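Local coordinates for capsid protein (Penaeus vannamei nodavirus, PDB 5YL0), which probably builds the virion shell of this shrimp nodavirus, the jelly-roll domain here being consistent with a surface-projecting part of the capsid subunit, at residues Asn15-Glu20 / Leu97-Thr102. Numbering follows the deposited sequence.
Sequences NFIKPE and LSVVLT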
# COMPACT_ATOMS: atom_id res chain seq x y z
N ASN B 15 10.75 -4.37 5.86
CA ASN B 15 10.36 -5.48 5.05
C ASN B 15 9.69 -6.56 5.83
O ASN B 15 10.06 -6.81 7.01
CB ASN B 15 11.60 -6.08 4.32
CG ASN B 15 12.20 -5.15 3.30
OD1 ASN B 15 11.50 -4.35 2.73
ND2 ASN B 15 13.46 -5.30 3.03
N PHE B 16 8.72 -7.24 5.24
CA PHE B 16 8.20 -8.46 5.80
C PHE B 16 9.26 -9.54 5.81
O PHE B 16 10.05 -9.65 4.90
CB PHE B 16 6.99 -8.99 5.01
CG PHE B 16 5.71 -8.25 5.30
CD1 PHE B 16 5.17 -8.30 6.59
CD2 PHE B 16 5.01 -7.51 4.32
CE1 PHE B 16 3.96 -7.67 6.83
CE2 PHE B 16 3.86 -6.85 4.57
CZ PHE B 16 3.31 -6.95 5.81
N ILE B 17 9.21 -10.40 6.82
CA ILE B 17 10.02 -11.62 6.89
C ILE B 17 9.60 -12.53 5.76
O ILE B 17 8.54 -12.38 5.08
CB ILE B 17 9.92 -12.32 8.23
CG1 ILE B 17 8.52 -12.76 8.56
CG2 ILE B 17 10.62 -11.50 9.33
CD1 ILE B 17 8.39 -13.65 9.78
N LYS B 18 10.48 -13.51 5.51
CA LYS B 18 10.31 -14.58 4.49
C LYS B 18 10.21 -15.89 5.25
O LYS B 18 11.24 -16.49 5.65
CB LYS B 18 11.49 -14.56 3.54
CG LYS B 18 11.77 -13.21 2.98
CD LYS B 18 12.80 -13.20 1.91
CE LYS B 18 12.84 -11.81 1.21
NZ LYS B 18 13.69 -10.86 1.91
N PRO B 19 9.01 -16.36 5.58
CA PRO B 19 8.82 -17.59 6.35
C PRO B 19 9.42 -18.78 5.64
O PRO B 19 9.55 -18.83 4.41
CB PRO B 19 7.30 -17.69 6.46
CG PRO B 19 6.79 -16.28 6.38
CD PRO B 19 7.70 -15.66 5.37
N GLU B 20 9.80 -19.77 6.46
CA GLU B 20 10.51 -20.94 5.95
C GLU B 20 9.60 -22.01 5.37
O GLU B 20 10.07 -22.82 4.55
CB GLU B 20 11.31 -21.61 7.11
CG GLU B 20 12.37 -20.69 7.66
CD GLU B 20 13.45 -21.30 8.57
OE1 GLU B 20 14.19 -22.23 8.13
OE2 GLU B 20 13.69 -20.67 9.65
N LEU B 97 4.03 -9.32 14.79
CA LEU B 97 3.14 -9.73 13.70
C LEU B 97 3.22 -11.22 13.46
O LEU B 97 4.28 -11.83 13.67
CB LEU B 97 3.50 -9.03 12.39
CG LEU B 97 3.57 -7.49 12.46
CD1 LEU B 97 4.02 -6.93 11.09
CD2 LEU B 97 2.31 -6.88 13.02
N SER B 98 2.17 -11.81 12.95
CA SER B 98 2.17 -13.19 12.45
C SER B 98 2.12 -13.12 10.92
O SER B 98 1.13 -12.57 10.34
CB SER B 98 0.98 -13.90 12.98
OG SER B 98 0.97 -15.28 12.64
N VAL B 99 3.12 -13.70 10.25
CA VAL B 99 3.26 -13.53 8.76
C VAL B 99 3.24 -14.91 8.14
O VAL B 99 3.98 -15.83 8.61
CB VAL B 99 4.61 -12.86 8.49
CG1 VAL B 99 4.72 -12.70 6.94
CG2 VAL B 99 4.69 -11.49 9.14
N VAL B 100 2.42 -15.12 7.13
CA VAL B 100 2.27 -16.43 6.47
C VAL B 100 2.45 -16.24 4.98
O VAL B 100 1.80 -15.32 4.37
CB VAL B 100 0.86 -16.98 6.69
CG1 VAL B 100 0.68 -18.29 5.93
CG2 VAL B 100 0.35 -17.14 8.10
N LEU B 101 3.30 -17.08 4.41
CA LEU B 101 3.45 -17.14 2.94
C LEU B 101 2.82 -18.41 2.49
O LEU B 101 3.19 -19.52 3.03
CB LEU B 101 4.95 -17.26 2.60
CG LEU B 101 5.70 -16.03 2.13
CD1 LEU B 101 7.14 -16.53 1.80
CD2 LEU B 101 5.05 -15.47 0.85
N THR B 102 1.91 -18.40 1.55
CA THR B 102 1.27 -19.59 1.11
C THR B 102 2.21 -20.58 0.46
O THR B 102 2.06 -21.82 0.75
CB THR B 102 0.13 -19.23 0.19
OG1 THR B 102 -0.74 -18.35 0.88
CG2 THR B 102 -0.67 -20.48 -0.31
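In this viral jelly roll, with strands 8-15, 111-117, 38-48 and 79-88 in one sheet and 70-73, 58-63, 95-101 and 26-30 in the other, the loop carrying Phe16, Ile17 and Pro19 passes from strand 8-15 to strand 26-30, packing on Leu97, Val99 and Leu101 of strand 95-101. These three strand residues lie on one face, and the contact is buried and apolar. Phe16 puts its ring between the sheets: with CG anti to its carbonyl carbon (chi1 -78°), CD1 comes 4.1 Å from Val99 CG2 and CE1 4.3 Å from Leu97 CD1, both methyls approaching obliquely. Leu59, Ala61 and Phe112 also pack against this ring. Ile17 lays its longer branch over Val99, CG1 being 3.9 Å from Val99 CB; chi1 of 60° sets that branch between the backbone N and carbonyl carbon. The Gln28 side chain pins the loop beside it, NE2 bonding Asn15 O and OE1 accepting from Ile17 N. Farther along, the side chains of Pro19 and Leu101 cross at about a right angle, with Pro19 CD 3.7 Å from Leu101 CD1. The neighbouring ring carbon, Pro19 CG, rests 3.6 Å from the backbone oxygen Val99 O.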